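Local coordinates for CCHC-type domain-containing protein (Trypanosoma brucei brucei, PDB 7C45) that trims guide RNA as an RNase D ribonuclease, probably acting as a 3'-5' exonuclease, and binds uridine-rich RNA through a zinc knuckle, at residues V126-T129 / A130-K134; K264-T267 / E268-F272. All blocks are in the same frame, centred on the assembly; numbering follows the deposited sequence.

In the fold
Contact 1 comes first along the chain and lies inside helix 124-136 of the 3'-5' exonuclease domain; contact 2 follows much later, in the zinc-bound loop between helices 245-251 and 272-275. Their centres are about 15 Å apart and their nearest atoms about 6 Å, so they do not touch. Arg136, the last residue of helix 124-136, bridges the gap: it hydrogen-bonds to Gln132 of contact 1 and to Gly265 of contact 2. The side chain of Val126 is about 12 Å from a bound calcium ion, while the C-terminal end of this helix meets the knuckle. The knuckle that grips a uridine of the RNA thus docks on the exonuclease helix.

Contact 1 (V126-T129 / A130-K134); sequences VFFT and AIQWK
Gln132 places NE2 of its amide over one face of the Phe128 ring, one helical turn back. NE2 sits 3.5 Å above the ring plane, displaced toward the rim near CZ, and the amide plane is turned 28° from the ring. The glutamine chain bends at chi2 (-47°), which folds the amide back along the helix to this position. The same NE2 makes a weak hydrogen bond of 3.5 Å to Phe128 O, which also accepts the backbone N of Gln132 at 3.1 Å. A glutamine suits this place because its CG can lie against the ring while its amide still serves polar partners: OE1 accepts a hydrogen bond from Arg136.

On another side of the helix, Phe127 CD1 meets Ile131 CD1 at 4.0 Å, an apolar pair four residues apart. The i to i+4 ladder beneath these side chains includes Ala130 N to Val126 O at 2.7 Å and Trp133 N to Thr129 O at 2.8 Å. Ala130's small methyl fits beside the carbonyls of Val126 and Phe127. The buried hydroxyl of Thr129 bonds mainly to Arg140 O and weakly to Gln125 O, and Trp133 NE1 reaches Gly253 O.

Helix 124-136 follows directly on the edge strand 121-123, and Asp123 OD1 accepts a hydrogen bond from Val126 N. The flat Phe128 fills the interface with Tyr146, Val147 and Val151, Phe127 faces Val212 and Val215, and Trp133 lies against Leu248, so helices 144-152, 212-226 and 245-251 each pack against it.

Contact 2 (K264-T267 / E268-F272); sequences KGHT and EAECF. With ZN (zinc ion), chain C; nucleotides of chain B.
Thr267 and Glu270 close a tight turn by two reciprocal hydrogen bonds. Thr267 N donates to Glu270 OE2 at 2.8 Å, reaching the carboxylate from above its plane, while Glu270 N returns a bond of 2.9 Å to Thr267 O. The glutamate's CG stands beside its backbone N (chi1 -38°), and the extended chain carries the carboxylate back to the threonine and within 3.2 Å of His266 CB. Threonine is short enough to set OG1 beside Glu270 CD.

The histidine holds zinc through NE2 at 2.2 Å, with Cys271 SG at 2.3 Å; Cys258 and Cys261 complete the three-cysteine, one-histidine site of a CCHC zinc knuckle. Imidazole can bind the metal and still offer a flat face, over whose centre O4 of U4 of chain B sits. The other face of the uracil stacks on Phe272. Between the two rings the base is read by the backbone: its N3 donates to Glu270 O, and Phe272 N gives a nearly straight bond to O4 at 2.9 Å.

Beyond the short 3-10 segment 268-270, Cys271 N-caps helix 272-275, and Thr267 rests on Leu135 and Arg136 of helix 124-136, joining the knuckle to the exonuclease domain.

Contact 1 (V126-T129 / A130-K134)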
loop_
_atom_site.group_PDB
_atom_site.type_symbol
_atom_site.label_atom_id
_atom_site.label_comp_id
_atom_site.label_asym_id
_atom_site.label_seq_id
_atom_site.Cartn_x
_atom_site.Cartn_y
_atom_site.Cartn_z
ATOM N N VAL A 126 2.773 -2.235 -5.999
ATOM C CA VAL A 126 3.376 -2.385 -7.324
ATOM C C VAL A 126 4.874 -2.681 -7.203
ATOM O O VAL A 126 5.408 -3.535 -7.925
ATOM C CB VAL A 126 3.105 -1.139 -8.184
ATOM C CG1 VAL A 126 3.820 -1.222 -9.507
ATOM C CG2 VAL A 126 1.598 -0.997 -8.435
ATOM N N PHE A 127 5.569 -1.971 -6.300
ATOM C CA PHE A 127 6.989 -2.244 -6.044
ATOM C C PHE A 127 7.200 -3.723 -5.732
ATOM O O PHE A 127 8.048 -4.393 -6.341
ATOM C CB PHE A 127 7.498 -1.365 -4.892
ATOM C CG PHE A 127 8.968 -0.966 -5.005
ATOM C CD1 PHE A 127 9.922 -1.883 -5.377
ATOM C CD2 PHE A 127 9.359 0.336 -4.761
ATOM C CE1 PHE A 127 11.279 -1.523 -5.474
ATOM C CE2 PHE A 127 10.703 0.729 -4.875
ATOM C CZ PHE A 127 11.659 -0.213 -5.237
ATOM N N PHE A 128 6.409 -4.258 -4.807
ATOM C CA PHE A 128 6.568 -5.662 -4.441
ATOM C C PHE A 128 6.262 -6.571 -5.620
ATOM O O PHE A 128 6.989 -7.539 -5.869
ATOM C CB PHE A 128 5.681 -6.014 -3.253
ATOM C CG PHE A 128 5.930 -7.401 -2.699
ATOM C CD1 PHE A 128 7.009 -7.635 -1.860
ATOM C CD2 PHE A 128 5.103 -8.453 -3.027
ATOM C CE1 PHE A 128 7.243 -8.900 -1.353
ATOM C CE2 PHE A 128 5.328 -9.722 -2.515
ATOM C CZ PHE A 128 6.390 -9.943 -1.678
ATOM N N THR A 129 5.197 -6.272 -6.373
ATOM C CA THR A 129 4.917 -7.072 -7.564
ATOM C C THR A 129 6.063 -7.000 -8.566
ATOM O O THR A 129 6.443 -8.021 -9.143
ATOM C CB THR A 129 3.600 -6.626 -8.202
ATOM O OG1 THR A 129 2.550 -6.893 -7.278
ATOM C CG2 THR A 129 3.342 -7.406 -9.490
ATOM N N ALA A 130 6.652 -5.810 -8.764
ATOM C CA ALA A 130 7.719 -5.661 -9.751
ATOM C C ALA A 130 8.916 -6.525 -9.391
ATOM O O ALA A 130 9.590 -7.068 -10.276
ATOM C CB ALA A 130 8.141 -4.192 -9.856
ATOM N N ILE A 131 9.170 -6.672 -8.098
ATOM C CA ILE A 131 10.235 -7.559 -7.633
ATOM C C ILE A 131 9.908 -8.998 -8.003
ATOM O O ILE A 131 10.743 -9.720 -8.562
ATOM C CB ILE A 131 10.437 -7.390 -6.119
ATOM C CG1 ILE A 131 11.027 -6.000 -5.828
ATOM C CG2 ILE A 131 11.320 -8.511 -5.530
ATOM C CD1 ILE A 131 11.057 -5.631 -4.358
ATOM N N GLN A 132 8.679 -9.434 -7.708
ATOM C CA GLN A 132 8.280 -10.789 -8.094
ATOM C C GLN A 132 8.315 -10.984 -9.596
ATOM O O GLN A 132 8.597 -12.090 -10.066
ATOM C CB GLN A 132 6.876 -11.121 -7.589
ATOM C CG GLN A 132 6.699 -10.799 -6.145
ATOM C CD GLN A 132 7.837 -11.302 -5.305
ATOM O OE1 GLN A 132 8.229 -12.475 -5.380
ATOM N NE2 GLN A 132 8.388 -10.425 -4.512
ATOM N N TRP A 133 7.989 -9.945 -10.357
ATOM C CA TRP A 133 8.059 -10.032 -11.805
ATOM C C TRP A 133 9.496 -10.227 -12.271
ATOM O O TRP A 133 9.775 -11.113 -13.085
ATOM C CB TRP A 133 7.461 -8.772 -12.434
ATOM C CG TRP A 133 7.649 -8.719 -13.909
ATOM C CD1 TRP A 133 8.562 -7.979 -14.613
ATOM C CD2 TRP A 133 6.937 -9.493 -14.861
ATOM N NE1 TRP A 133 8.427 -8.230 -15.958
ATOM C CE2 TRP A 133 7.444 -9.154 -16.134
ATOM C CE3 TRP A 133 5.911 -10.421 -14.763
ATOM C CZ2 TRP A 133 6.949 -9.729 -17.296
ATOM C CZ3 TRP A 133 5.424 -10.977 -15.911
ATOM C CH2 TRP A 133 5.950 -10.645 -17.162
ATOM N N LYS A 134 10.416 -9.378 -11.797
ATOM C CA LYS A 134 11.808 -9.475 -12.229
ATOM C C LYS A 134 12.414 -10.830 -11.871
ATOM O O LYS A 134 13.185 -11.396 -12.651
ATOM C CB LYS A 134 12.642 -8.355 -11.605
ATOM C CG LYS A 134 14.110 -8.434 -11.928
ATOM C CD LYS A 134 14.812 -7.154 -11.572
ATOM C CE LYS A 134 16.264 -7.203 -12.004
ATOM N NZ LYS A 134 16.304 -7.017 -13.477
#

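Contact 2 (K264-T267 / E268-F272)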
loop_
_atom_site.group_PDB
_atom_site.type_symbol
_atom_site.label_atom_id
_atom_site.label_comp_id
_atom_site.label_asym_id
_atom_site.label_seq_id
_atom_site.Cartn_x
_atom_site.Cartn_y
_atom_site.Cartn_z
ATOM N N LYS A 264 9.069 -20.467 -15.100
ATOM C CA LYS A 264 8.591 -19.243 -14.494
ATOM C C LYS A 264 7.818 -19.587 -13.223
ATOM O O LYS A 264 7.364 -20.717 -13.038
ATOM C CB LYS A 264 7.746 -18.473 -15.512
ATOM C CG LYS A 264 8.606 -17.722 -16.493
ATOM C CD LYS A 264 8.073 -17.693 -17.890
ATOM C CE LYS A 264 9.213 -17.320 -18.852
ATOM N NZ LYS A 264 9.098 -15.938 -19.435
ATOM N N GLY A 265 7.703 -18.613 -12.323
ATOM C CA GLY A 265 6.884 -18.770 -11.137
ATOM C C GLY A 265 7.652 -18.996 -9.856
ATOM O O GLY A 265 7.070 -18.875 -8.768
ATOM N N HIS A 266 8.943 -19.316 -9.931
ATOM C CA HIS A 266 9.728 -19.471 -8.721
ATOM C C HIS A 266 11.196 -19.211 -9.038
ATOM O O HIS A 266 11.590 -19.077 -10.201
ATOM C CB HIS A 266 9.567 -20.858 -8.118
ATOM C CG HIS A 266 10.135 -21.951 -8.969
ATOM N ND1 HIS A 266 9.372 -22.683 -9.856
ATOM C CD2 HIS A 266 11.389 -22.463 -9.032
ATOM C CE1 HIS A 266 10.144 -23.580 -10.451
ATOM N NE2 HIS A 266 11.368 -23.459 -9.971
ATOM N N THR A 267 12.001 -19.141 -7.984
ATOM C CA THR A 267 13.429 -18.915 -8.130
ATOM C C THR A 267 14.191 -20.166 -7.739
ATOM O O THR A 267 13.659 -21.090 -7.123
ATOM C CB THR A 267 13.935 -17.752 -7.270
ATOM O OG1 THR A 267 13.897 -18.136 -5.896
ATOM C CG2 THR A 267 13.115 -16.496 -7.475
ATOM N N GLU A 268 15.476 -20.143 -8.084
ATOM C CA GLU A 268 16.372 -21.248 -7.790
ATOM C C GLU A 268 16.322 -21.625 -6.318
ATOM O O GLU A 268 16.327 -22.807 -5.977
ATOM C CB GLU A 268 17.796 -20.851 -8.213
ATOM C CG GLU A 268 18.906 -21.760 -7.726
ATOM C CD GLU A 268 20.281 -21.174 -8.001
ATOM O OE1 GLU A 268 20.609 -20.962 -9.175
ATOM O OE2 GLU A 268 21.017 -20.894 -7.035
ATOM N N ALA A 269 16.246 -20.632 -5.429
ATOM C CA ALA A 269 16.269 -20.918 -3.995
ATOM C C ALA A 269 15.047 -21.701 -3.541
ATOM O O ALA A 269 15.097 -22.347 -2.489
ATOM C CB ALA A 269 16.353 -19.626 -3.195
ATOM N N GLU A 270 13.966 -21.652 -4.317
ATOM C CA GLU A 270 12.710 -22.311 -4.010
ATOM C C GLU A 270 12.439 -23.536 -4.873
ATOM O O GLU A 270 11.355 -24.107 -4.770
ATOM C CB GLU A 270 11.543 -21.323 -4.190
ATOM C CG GLU A 270 11.810 -19.886 -3.749
ATOM C CD GLU A 270 10.896 -18.877 -4.434
ATOM O OE1 GLU A 270 10.567 -17.849 -3.804
ATOM O OE2 GLU A 270 10.502 -19.097 -5.599
ATOM N N CYS A 271 13.378 -23.946 -5.725
ATOM C CA CYS A 271 13.096 -24.922 -6.779
ATOM C C CYS A 271 12.915 -26.324 -6.221
ATOM O O CYS A 271 13.840 -26.878 -5.620
ATOM C CB CYS A 271 14.233 -24.907 -7.800
ATOM S SG CYS A 271 13.970 -26.027 -9.164
ATOM N N PHE A 272 11.739 -26.913 -6.459
ATOM C CA PHE A 272 11.486 -28.292 -6.056
ATOM C C PHE A 272 12.421 -29.255 -6.771
ATOM O O PHE A 272 12.796 -30.283 -6.214
ATOM C CB PHE A 272 10.032 -28.689 -6.343
ATOM C CG PHE A 272 9.009 -27.884 -5.589
ATOM C CD1 PHE A 272 9.272 -27.411 -4.319
ATOM C CD2 PHE A 272 7.773 -27.609 -6.168
ATOM C CE1 PHE A 272 8.311 -26.658 -3.632
ATOM C CE2 PHE A 272 6.813 -26.876 -5.490
ATOM C CZ PHE A 272 7.089 -26.399 -4.212
HETATM ZN ZN ZN C . 13.147 -24.446 -10.686
ATOM P P U B 4 0.036 -24.378 -4.878
ATOM O OP1 U B 4 -1.232 -23.733 -4.445
ATOM O OP2 U B 4 -0.038 -25.664 -5.615
ATOM O "O5'" U B 4 0.938 -23.359 -5.717
ATOM C "C5'" U B 4 2.303 -23.647 -6.048
ATOM C "C4'" U B 4 3.272 -23.052 -5.050
ATOM O "O4'" U B 4 4.567 -23.707 -5.158
ATOM C "C3'" U B 4 3.550 -21.556 -5.164
ATOM O "O3'" U B 4 3.767 -21.082 -3.833
ATOM C "C2'" U B 4 4.890 -21.533 -5.915
ATOM O "O2'" U B 4 5.648 -20.356 -5.722
ATOM C "C1'" U B 4 5.579 -22.729 -5.283
ATOM N N1 U B 4 6.699 -23.346 -6.013
ATOM C C2 U B 4 7.949 -23.389 -5.402
ATOM O O2 U B 4 8.191 -22.858 -4.345
ATOM N N3 U B 4 8.939 -24.042 -6.103
ATOM C C4 U B 4 8.779 -24.661 -7.318
ATOM O O4 U B 4 9.744 -25.238 -7.828
ATOM C C5 U B 4 7.459 -24.600 -7.867
ATOM C C6 U B 4 6.487 -23.979 -7.218
ATOM P P U B 3 0.616 -29.044 0.264
ATOM O OP1 U B 3 -0.819 -29.402 0.192
ATOM O OP2 U B 3 1.698 -30.009 -0.011
ATOM O "O5'" U B 3 0.834 -27.809 -0.703
ATOM C "C5'" U B 3 0.007 -26.665 -0.583
ATOM C "C4'" U B 3 0.579 -25.499 -1.338
ATOM O "O4'" U B 3 1.843 -25.121 -0.725
ATOM C "C3'" U B 3 0.893 -25.763 -2.810
ATOM O "O3'" U B 3 0.830 -24.530 -3.502
ATOM C "C2'" U B 3 2.350 -26.164 -2.749
ATOM O "O2'" U B 3 3.051 -26.029 -3.960
ATOM C "C1'" U B 3 2.862 -25.188 -1.695
ATOM N N1 U B 3 4.145 -25.595 -1.097
ATOM C C2 U B 3 5.221 -24.752 -1.309
ATOM O O2 U B 3 5.154 -23.682 -1.891
ATOM N N3 U B 3 6.405 -25.187 -0.771
ATOM C C4 U B 3 6.619 -26.363 -0.085
ATOM O O4 U B 3 7.748 -26.583 0.323
ATOM C C5 U B 3 5.465 -27.190 0.077
ATOM C C6 U B 3 4.294 -26.785 -0.433
#